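Local coordinates for protein enolase from the environmental genome shotgun sequencing of the Sargasso Sea (PDB 2QGY) that is of unknown reaction but binds magnesium and probably belongs to the enolase superfamily, related to mandelate racemase and muconate lactonizing enzyme, at residues L25-F36 and F330-K338; E48-I56 and H302-S310. One frame throughout, in Å; residues are numbered along the deposited sequence.

Interaction 1. Residues L25-F36 and F330-K338; sequences LSDDQWSNTKKF and FPDYINFSK
Y333 OH is held by the backbone N of K34, which donates to it over 3.2 Å, and by a water 2.6 Å from Y333 OH, which donates to the carbonyl O of N32; W304 supplies a further polar partner. The contact lays the loop between the first two strands of the enolase-type capping domain, 25-36, over residues 330-338, which follow barrel strand 327-329. At the carboxyl end of the loop, F36 turns its ring edge to the face of Y333 in an offset edge-to-face pair, with planes 74° apart and CZ of F36 3.6 Å from CE2 of Y333.

At the other end, the D27 carboxylate lies near the amino end of helix 334-338. N335 N donates to the syn lone pair of D27 OD2 (2.9 Å, 161°), and F336 N adds a weak bond to OD1, while the carbonyl O of P331 crowds OD2 without a bond. D332, its CG held between its own backbone N and carbonyl carbon (chi1 55°), sets OD2 in the plane of the W30 indole, 3.4 Å from CD1 at the ring edge. T33 closes the hydrophobic side, its CG2 lying over one face of F336, 4.3 Å from the ring centroid.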
loop_
_atom_site.group_PDB
_atom_site.type_symbol
_atom_site.label_atom_id
_atom_site.label_comp_id
_atom_site.label_asym_id
_atom_site.label_seq_id
_atom_site.Cartn_x
_atom_site.Cartn_y
_atom_site.Cartn_z
ATOM N N LEU A 25 -10.190 14.143 -23.072
ATOM C CA LEU A 25 -9.818 15.541 -22.844
ATOM C C LEU A 25 -10.814 16.100 -21.841
ATOM O O LEU A 25 -12.006 15.825 -21.932
ATOM C CB LEU A 25 -9.850 16.364 -24.135
ATOM C CG LEU A 25 -8.700 16.103 -25.092
ATOM C CD1 LEU A 25 -8.916 16.947 -26.347
ATOM C CD2 LEU A 25 -7.378 16.487 -24.418
ATOM N N SER A 26 -10.309 16.857 -20.863
ATOM C CA SER A 26 -11.183 17.436 -19.849
ATOM C C SER A 26 -11.840 18.688 -20.416
ATOM O O SER A 26 -11.640 19.032 -21.581
ATOM C CB SER A 26 -10.399 17.744 -18.564
ATOM O OG SER A 26 -9.512 18.830 -18.788
ATOM N N ASP A 27 -12.658 19.367 -19.612
ATOM C CA ASP A 27 -13.381 20.563 -20.105
ATOM C C ASP A 27 -12.411 21.617 -20.699
ATOM O O ASP A 27 -11.345 21.917 -20.118
ATOM C CB ASP A 27 -14.256 21.208 -19.005
ATOM C CG ASP A 27 -15.189 20.226 -18.271
ATOM O OD1 ASP A 27 -15.392 19.052 -18.724
ATOM O OD2 ASP A 27 -15.740 20.659 -17.200
ATOM N N ASP A 28 -12.775 22.196 -21.853
ATOM C CA ASP A 28 -11.925 23.213 -22.522
ATOM C C ASP A 28 -10.529 22.686 -22.871
ATOM O O ASP A 28 -9.577 23.468 -23.060
ATOM C CB ASP A 28 -11.834 24.513 -21.680
ATOM C CG ASP A 28 -13.194 24.953 -21.135
ATOM O OD1 ASP A 28 -14.119 25.145 -21.949
ATOM O OD2 ASP A 28 -13.337 25.107 -19.893
ATOM N N GLN A 29 -10.410 21.355 -22.983
ATOM C CA GLN A 29 -9.154 20.713 -23.366
ATOM C C GLN A 29 -8.022 21.126 -22.405
ATOM O O GLN A 29 -6.854 21.242 -22.789
ATOM C CB GLN A 29 -8.809 20.988 -24.850
ATOM C CG GLN A 29 -9.954 20.596 -25.820
ATOM C CD GLN A 29 -11.029 21.652 -25.925
ATOM O OE1 GLN A 29 -10.728 22.839 -26.036
ATOM N NE2 GLN A 29 -12.281 21.240 -25.850
ATOM N N TRP A 30 -8.390 21.349 -21.141
ATOM C CA TRP A 30 -7.433 21.853 -20.143
ATOM C C TRP A 30 -6.391 20.784 -19.760
ATOM O O TRP A 30 -5.198 21.092 -19.597
ATOM C CB TRP A 30 -8.194 22.375 -18.904
ATOM C CG TRP A 30 -7.279 22.626 -17.741
ATOM C CD1 TRP A 30 -7.203 21.913 -16.587
ATOM C CD2 TRP A 30 -6.260 23.638 -17.662
ATOM N NE1 TRP A 30 -6.219 22.448 -15.767
ATOM C CE2 TRP A 30 -5.619 23.492 -16.411
ATOM C CE3 TRP A 30 -5.830 24.648 -18.530
ATOM C CZ2 TRP A 30 -4.555 24.323 -16.000
ATOM C CZ3 TRP A 30 -4.768 25.489 -18.117
ATOM C CH2 TRP A 30 -4.158 25.316 -16.864
ATOM N N SER A 31 -6.857 19.542 -19.650
ATOM C CA SER A 31 -6.034 18.389 -19.249
ATOM C C SER A 31 -6.546 17.085 -19.884
ATOM O O SER A 31 -7.575 17.078 -20.550
ATOM C CB SER A 31 -6.101 18.251 -17.720
ATOM O OG SER A 31 -5.057 17.404 -17.232
ATOM N N ASN A 32 -5.825 15.979 -19.701
ATOM C CA ASN A 32 -6.428 14.657 -19.917
ATOM C C ASN A 32 -7.058 14.295 -18.583
ATOM O O ASN A 32 -6.490 14.590 -17.517
ATOM C CB ASN A 32 -5.391 13.596 -20.313
ATOM C CG ASN A 32 -4.574 13.991 -21.548
ATOM O OD1 ASN A 32 -5.126 14.278 -22.603
ATOM N ND2 ASN A 32 -3.242 14.000 -21.405
ATOM N N THR A 33 -8.254 13.736 -18.620
ATOM C CA THR A 33 -8.823 13.125 -17.426
ATOM C C THR A 33 -8.035 11.864 -17.118
ATOM O O THR A 33 -7.540 11.197 -18.021
ATOM C CB THR A 33 -10.292 12.768 -17.636
ATOM O OG1 THR A 33 -10.373 11.802 -18.693
ATOM C CG2 THR A 33 -11.064 14.042 -18.001
ATOM N N LYS A 34 -7.882 11.544 -15.831
ATOM C CA LYS A 34 -7.253 10.270 -15.477
ATOM C C LYS A 34 -8.280 9.182 -15.776
ATOM O O LYS A 34 -9.463 9.486 -15.963
ATOM C CB LYS A 34 -6.858 10.255 -13.983
ATOM C CG LYS A 34 -7.996 10.581 -13.060
ATOM C CD LYS A 34 -7.659 10.612 -11.535
ATOM C CE LYS A 34 -6.939 9.353 -11.102
ATOM N NZ LYS A 34 -7.015 9.093 -9.631
ATOM N N LYS A 35 -7.846 7.927 -15.816
ATOM C CA LYS A 35 -8.780 6.800 -15.897
ATOM C C LYS A 35 -9.512 6.689 -14.540
ATOM O O LYS A 35 -8.872 6.747 -13.466
ATOM C CB LYS A 35 -8.048 5.498 -16.216
ATOM C CG LYS A 35 -7.214 5.554 -17.487
ATOM C CD LYS A 35 -6.751 4.159 -17.909
ATOM C CE LYS A 35 -5.956 4.174 -19.230
ATOM N NZ LYS A 35 -4.725 5.001 -19.155
ATOM N N PHE A 36 -10.844 6.586 -14.566
ATOM C CA PHE A 36 -11.615 6.403 -13.327
ATOM C C PHE A 36 -12.053 4.935 -13.228
ATOM O O PHE A 36 -12.182 4.269 -14.246
ATOM C CB PHE A 36 -12.843 7.328 -13.336
ATOM C CG PHE A 36 -12.512 8.781 -13.597
ATOM C CD1 PHE A 36 -11.624 9.462 -12.776
ATOM C CD2 PHE A 36 -13.113 9.473 -14.645
ATOM C CE1 PHE A 36 -11.354 10.835 -12.989
ATOM C CE2 PHE A 36 -12.850 10.816 -14.866
ATOM C CZ PHE A 36 -11.963 11.499 -14.045
ATOM N N PHE A 330 -12.323 19.420 -9.070
ATOM C CA PHE A 330 -11.580 19.669 -10.295
ATOM C C PHE A 330 -12.609 20.206 -11.269
ATOM O O PHE A 330 -13.418 19.444 -11.783
ATOM C CB PHE A 330 -10.953 18.378 -10.839
ATOM C CG PHE A 330 -9.697 18.002 -10.148
ATOM C CD1 PHE A 330 -8.460 18.245 -10.734
ATOM C CD2 PHE A 330 -9.742 17.420 -8.884
ATOM C CE1 PHE A 330 -7.291 17.896 -10.065
ATOM C CE2 PHE A 330 -8.568 17.068 -8.198
ATOM C CZ PHE A 330 -7.337 17.317 -8.797
ATOM N N PRO A 331 -12.644 21.536 -11.439
ATOM C CA PRO A 331 -13.697 22.096 -12.272
ATOM C C PRO A 331 -13.697 21.497 -13.680
ATOM O O PRO A 331 -14.776 21.285 -14.225
ATOM C CB PRO A 331 -13.373 23.590 -12.306
ATOM C CG PRO A 331 -12.702 23.844 -10.989
ATOM C CD PRO A 331 -11.780 22.587 -10.870
ATOM N N ASP A 332 -12.522 21.169 -14.220
ATOM C CA ASP A 332 -12.427 20.648 -15.597
ATOM C C ASP A 332 -12.972 19.232 -15.753
ATOM O O ASP A 332 -13.155 18.758 -16.866
ATOM C CB ASP A 332 -11.016 20.765 -16.169
ATOM C CG ASP A 332 -9.949 20.104 -15.282
ATOM O OD1 ASP A 332 -9.878 20.423 -14.071
ATOM O OD2 ASP A 332 -9.172 19.293 -15.816
ATOM N N TYR A 333 -13.201 18.550 -14.638
ATOM C CA TYR A 333 -13.818 17.227 -14.642
ATOM C C TYR A 333 -15.346 17.288 -14.532
ATOM O O TYR A 333 -16.047 16.246 -14.616
ATOM C CB TYR A 333 -13.278 16.421 -13.457
ATOM C CG TYR A 333 -11.859 15.868 -13.631
ATOM C CD1 TYR A 333 -11.005 16.313 -14.655
ATOM C CD2 TYR A 333 -11.374 14.890 -12.756
ATOM C CE1 TYR A 333 -9.693 15.776 -14.803
ATOM C CE2 TYR A 333 -10.088 14.365 -12.891
ATOM C CZ TYR A 333 -9.265 14.793 -13.905
ATOM O OH TYR A 333 -7.997 14.237 -14.028
ATOM N N ILE A 334 -15.891 18.490 -14.310
ATOM C CA ILE A 334 -17.335 18.577 -14.089
ATOM C C ILE A 334 -18.153 18.227 -15.343
ATOM O O ILE A 334 -19.019 17.362 -15.286
ATOM C CB ILE A 334 -17.769 19.942 -13.536
ATOM C CG1 ILE A 334 -17.157 20.188 -12.132
ATOM C CG2 ILE A 334 -19.290 20.035 -13.507
ATOM C CD1 ILE A 334 -17.887 19.473 -10.973
ATOM N N ASN A 335 -17.899 18.889 -16.465
ATOM C CA ASN A 335 -18.731 18.589 -17.639
ATOM C C ASN A 335 -18.377 17.242 -18.246
ATOM O O ASN A 335 -19.249 16.563 -18.804
ATOM C CB ASN A 335 -18.651 19.686 -18.682
ATOM C CG ASN A 335 -19.245 20.991 -18.192
ATOM O OD1 ASN A 335 -20.256 21.014 -17.478
ATOM N ND2 ASN A 335 -18.622 22.088 -18.578
ATOM N N PHE A 336 -17.116 16.819 -18.109
ATOM C CA PHE A 336 -16.797 15.457 -18.484
ATOM C C PHE A 336 -17.701 14.455 -17.741
ATOM O O PHE A 336 -18.233 13.509 -18.332
ATOM C CB PHE A 336 -15.343 15.080 -18.214
ATOM C CG PHE A 336 -15.060 13.660 -18.569
ATOM C CD1 PHE A 336 -14.916 13.297 -19.909
ATOM C CD2 PHE A 336 -15.006 12.670 -17.588
ATOM C CE1 PHE A 336 -14.702 12.003 -20.259
ATOM C CE2 PHE A 336 -14.795 11.353 -17.934
ATOM C CZ PHE A 336 -14.645 11.009 -19.275
ATOM N N SER A 337 -17.806 14.628 -16.429
ATOM C CA SER A 337 -18.571 13.707 -15.594
ATOM C C SER A 337 -20.056 13.821 -15.944
ATOM O O SER A 337 -20.807 12.835 -15.887
ATOM C CB SER A 337 -18.342 14.016 -14.120
ATOM O OG SER A 337 -16.972 13.863 -13.774
ATOM N N LYS A 338 -20.478 15.038 -16.304
ATOM C CA LYS A 338 -21.867 15.256 -16.718
ATOM C C LYS A 338 -22.259 14.468 -17.970
ATOM O O LYS A 338 -23.450 14.236 -18.216
ATOM C CB LYS A 338 -22.128 16.736 -16.912
ATOM C CG LYS A 338 -22.247 17.493 -15.584
ATOM C CD LYS A 338 -22.645 18.922 -15.815
ATOM C CE LYS A 338 -23.037 19.574 -14.505
ATOM N NZ LYS A 338 -23.198 21.046 -14.717
HETATM O O HOH W 1 -7.718 21.773 -12.906
HETATM O O HOH W 2 -6.304 15.928 -15.097
#

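Interaction 2. Residues E48-I56 and H302-S310; sequences EGWGEAFSI and HCWNSMSVS
The loop that leaves barrel strand 298-299 and leads into helix 309-320 meets strand 48-53 of the capping domain, and the buried carboxylate of E52 joins the two. In E52, CG lies anti to the backbone N (chi1 -177°), and the extended chain takes both oxygens to the backbone of 306-310. OE1 accepts twice: from S306 OG at 2.6 Å, on the syn side and close to the carboxylate plane, and from S310 N at 3.0 Å, a nearly straight bond (168°) that arrives from above that plane. OE2 takes the backbone N of S306 at 2.8 Å. Three bonds therefore fix the rotation of the group, and the start of helix 309-320 would probably favour its negative charge. S306 OG is itself oriented from behind: S308 N donates to it at 2.9 Å, forming an ST turn, and S308 OG donates as well.

Further along, F54 slots in beside residues 302-305. Its CE1 meets the H302 imidazole at the edge, 4.0 Å from CE1 of H302, while N305 OD1 lies 3.4 Å from CD1 at the rim of the phenyl ring, the amide nearly perpendicular to it (85°). A water 2.7 Å from N305 OD1, placed to donate to it, accepts from S55 N. D275 holds both side chains, bonding H302 ND1 and N305 ND2, and the H302 end borders the magnesium site, consistent with the His-Asp dyad of mandelate racemase relatives.

V309 packs its CG1 on the G51 backbone and CG2 against W50 CB; strand 48-53 pairs with strand 37-43, and A53, pointing away from the barrel loop, rests on helix 99-120.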
loop_
_atom_site.group_PDB
_atom_site.type_symbol
_atom_site.label_atom_id
_atom_site.label_comp_id
_atom_site.label_asym_id
_atom_site.label_seq_id
_atom_site.Cartn_x
_atom_site.Cartn_y
_atom_site.Cartn_z
ATOM N N GLU A 48 -29.320 -1.330 -6.008
ATOM C CA GLU A 48 -28.094 -0.976 -6.710
ATOM C C GLU A 48 -27.292 0.006 -5.879
ATOM O O GLU A 48 -27.846 0.974 -5.334
ATOM C CB GLU A 48 -28.417 -0.311 -8.049
ATOM C CG GLU A 48 -29.097 -1.205 -9.054
ATOM C CD GLU A 48 -29.211 -0.552 -10.434
ATOM O OE1 GLU A 48 -29.292 0.695 -10.514
ATOM O OE2 GLU A 48 -29.235 -1.289 -11.444
ATOM N N GLY A 49 -25.993 -0.246 -5.772
ATOM C CA GLY A 49 -25.112 0.718 -5.099
ATOM C C GLY A 49 -23.917 1.055 -5.965
ATOM O O GLY A 49 -23.301 0.167 -6.549
ATOM N N TRP A 50 -23.547 2.330 -5.956
ATOM C CA TRP A 50 -22.431 2.831 -6.747
ATOM C C TRP A 50 -21.234 3.180 -5.863
ATOM O O TRP A 50 -21.404 3.776 -4.788
ATOM C CB TRP A 50 -22.851 4.079 -7.498
ATOM C CG TRP A 50 -23.819 3.808 -8.588
ATOM C CD1 TRP A 50 -25.184 3.789 -8.499
ATOM C CD2 TRP A 50 -23.494 3.544 -9.952
ATOM N NE1 TRP A 50 -25.734 3.507 -9.736
ATOM C CE2 TRP A 50 -24.715 3.355 -10.645
ATOM C CE3 TRP A 50 -22.278 3.437 -10.659
ATOM C CZ2 TRP A 50 -24.761 3.078 -12.030
ATOM C CZ3 TRP A 50 -22.314 3.152 -12.032
ATOM C CH2 TRP A 50 -23.558 2.964 -12.702
ATOM N N GLY A 51 -20.047 2.813 -6.351
ATOM C CA GLY A 51 -18.768 3.071 -5.672
ATOM C C GLY A 51 -17.771 3.567 -6.701
ATOM O O GLY A 51 -17.980 3.467 -7.919
ATOM N N GLU A 52 -16.668 4.106 -6.203
ATOM C CA GLU A 52 -15.592 4.575 -7.053
ATOM C C GLU A 52 -14.303 4.370 -6.271
ATOM O O GLU A 52 -14.285 4.616 -5.073
ATOM C CB GLU A 52 -15.772 6.056 -7.394
ATOM C CG GLU A 52 -14.670 6.565 -8.358
ATOM C CD GLU A 52 -14.963 7.870 -9.090
ATOM O OE1 GLU A 52 -16.074 8.475 -8.968
ATOM O OE2 GLU A 52 -14.037 8.315 -9.816
ATOM N N ALA A 53 -13.274 3.830 -6.928
ATOM C CA ALA A 53 -11.955 3.599 -6.322
ATOM C C ALA A 53 -11.014 4.688 -6.785
ATOM O O ALA A 53 -11.093 5.127 -7.946
ATOM C CB ALA A 53 -11.366 2.251 -6.779
ATOM N N PHE A 54 -10.118 5.102 -5.890
ATOM C CA PHE A 54 -9.090 6.041 -6.296
ATOM C C PHE A 54 -8.128 5.325 -7.252
ATOM O O PHE A 54 -7.465 4.375 -6.874
ATOM C CB PHE A 54 -8.371 6.640 -5.091
ATOM C CG PHE A 54 -7.208 7.463 -5.490
ATOM C CD1 PHE A 54 -7.409 8.719 -6.020
ATOM C CD2 PHE A 54 -5.935 6.947 -5.419
ATOM C CE1 PHE A 54 -6.343 9.503 -6.425
ATOM C CE2 PHE A 54 -4.820 7.725 -5.842
ATOM C CZ PHE A 54 -5.044 8.990 -6.351
ATOM N N SER A 55 -8.064 5.772 -8.495
ATOM C CA SER A 55 -7.291 5.025 -9.506
ATOM C C SER A 55 -5.858 5.509 -9.600
ATOM O O SER A 55 -5.575 6.679 -9.360
ATOM C CB SER A 55 -7.957 5.099 -10.889
ATOM O OG SER A 55 -7.871 6.409 -11.364
ATOM N N ILE A 56 -4.950 4.595 -9.951
ATOM C CA ILE A 56 -3.506 4.870 -9.902
ATOM C C ILE A 56 -2.947 4.335 -11.201
ATOM O O ILE A 56 -3.306 3.234 -11.614
ATOM C CB ILE A 56 -2.804 4.217 -8.688
ATOM C CG1 ILE A 56 -3.568 4.504 -7.388
ATOM C CG2 ILE A 56 -1.371 4.776 -8.560
ATOM C CD1 ILE A 56 -3.089 3.681 -6.145
ATOM N N HIS A 302 -9.303 14.616 -0.203
ATOM C CA HIS A 302 -8.681 14.788 -1.487
ATOM C C HIS A 302 -9.670 14.104 -2.432
ATOM O O HIS A 302 -10.351 13.171 -2.039
ATOM C CB HIS A 302 -7.326 14.067 -1.437
ATOM C CG HIS A 302 -6.588 13.964 -2.747
ATOM N ND1 HIS A 302 -6.688 12.857 -3.560
ATOM C CD2 HIS A 302 -5.628 14.746 -3.302
ATOM C CE1 HIS A 302 -5.867 12.982 -4.590
ATOM N NE2 HIS A 302 -5.219 14.128 -4.468
ATOM N N CYS A 303 -9.795 14.604 -3.648
ATOM C CA CYS A 303 -10.755 14.005 -4.582
ATOM C C CYS A 303 -10.266 14.112 -6.023
ATOM O O CYS A 303 -10.869 14.790 -6.867
ATOM C CB CYS A 303 -12.168 14.613 -4.416
ATOM S SG CYS A 303 -13.426 13.586 -5.314
ATOM N N TRP A 304 -9.142 13.466 -6.315
ATOM C CA TRP A 304 -8.689 13.395 -7.688
ATOM C C TRP A 304 -9.310 12.121 -8.276
ATOM O O TRP A 304 -8.683 11.061 -8.385
ATOM C CB TRP A 304 -7.158 13.450 -7.793
ATOM C CG TRP A 304 -6.666 13.546 -9.212
ATOM C CD1 TRP A 304 -7.208 14.267 -10.229
ATOM C CD2 TRP A 304 -5.563 12.832 -9.770
ATOM N NE1 TRP A 304 -6.497 14.070 -11.396
ATOM C CE2 TRP A 304 -5.467 13.210 -11.134
ATOM C CE3 TRP A 304 -4.633 11.928 -9.245
ATOM C CZ2 TRP A 304 -4.473 12.706 -11.986
ATOM C CZ3 TRP A 304 -3.628 11.429 -10.095
ATOM C CH2 TRP A 304 -3.576 11.813 -11.452
ATOM N N ASN A 305 -10.577 12.257 -8.636
ATOM C CA ASN A 305 -11.463 11.133 -9.010
ATOM C C ASN A 305 -12.486 11.751 -9.955
ATOM O O ASN A 305 -12.403 12.954 -10.288
ATOM C CB ASN A 305 -12.229 10.629 -7.784
ATOM C CG ASN A 305 -11.329 9.985 -6.725
ATOM O OD1 ASN A 305 -10.639 9.001 -6.991
ATOM N ND2 ASN A 305 -11.388 10.496 -5.521
ATOM N N SER A 306 -13.467 10.964 -10.393
ATOM C CA SER A 306 -14.571 11.592 -11.156
ATOM C C SER A 306 -15.355 12.537 -10.273
ATOM O O SER A 306 -15.336 12.420 -9.059
ATOM C CB SER A 306 -15.520 10.563 -11.723
ATOM O OG SER A 306 -16.580 10.292 -10.810
ATOM N N MET A 307 -16.067 13.472 -10.897
ATOM C CA MET A 307 -16.921 14.369 -10.127
ATOM C C MET A 307 -18.335 13.792 -9.999
ATOM O O MET A 307 -19.298 14.534 -9.733
ATOM C CB MET A 307 -16.921 15.816 -10.702
ATOM C CG MET A 307 -15.580 16.627 -10.570
ATOM S SD MET A 307 -15.151 16.995 -8.848
ATOM C CE MET A 307 -13.927 15.713 -8.530
ATOM N N SER A 308 -18.455 12.467 -10.152
ATOM C CA SER A 308 -19.715 11.770 -9.988
ATOM C C SER A 308 -19.750 11.058 -8.632
ATOM O O SER A 308 -20.038 11.701 -7.612
ATOM C CB SER A 308 -19.985 10.823 -11.188
ATOM O OG SER A 308 -19.057 9.731 -11.308
ATOM N N VAL A 309 -19.418 9.773 -8.602
ATOM C CA VAL A 309 -19.605 8.931 -7.386
ATOM C C VAL A 309 -18.689 9.383 -6.226
ATOM O O VAL A 309 -19.162 9.662 -5.117
ATOM C CB VAL A 309 -19.404 7.409 -7.697
ATOM C CG1 VAL A 309 -19.629 6.581 -6.470
ATOM C CG2 VAL A 309 -20.381 6.945 -8.804
ATOM N N SER A 310 -17.396 9.484 -6.490
ATOM C CA SER A 310 -16.446 9.995 -5.470
ATOM C C SER A 310 -16.831 11.377 -4.949
ATOM O O SER A 310 -16.833 11.602 -3.725
ATOM C CB SER A 310 -15.037 10.058 -6.024
ATOM O OG SER A 310 -14.540 8.770 -6.297
HETATM O O HOH W 3 -9.665 8.093 -9.323
#

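How the interactions relate
Both contacts join the capping domain to the barrel, with centres about 14 Å apart, and interaction 2 is nested along the chain inside the loop closed by interaction 1. K34 ties them together: its NZ probably bonds S55 O at 2.8 Å, also bonds W304 O, and lies 3.3 Å from F54 CE1. On the barrel side, Y333 CD2 packs 3.3 Å from N305 O. Interaction 2 is the nearer to the magnesium ion, which D200, E226 and E252 bind: the H302 side chain comes within about 4 Å of the metal, and that of K34 about 11 Å. Together, loop 25-36 and residues 54-56 probably border the active-site pocket, as in relatives.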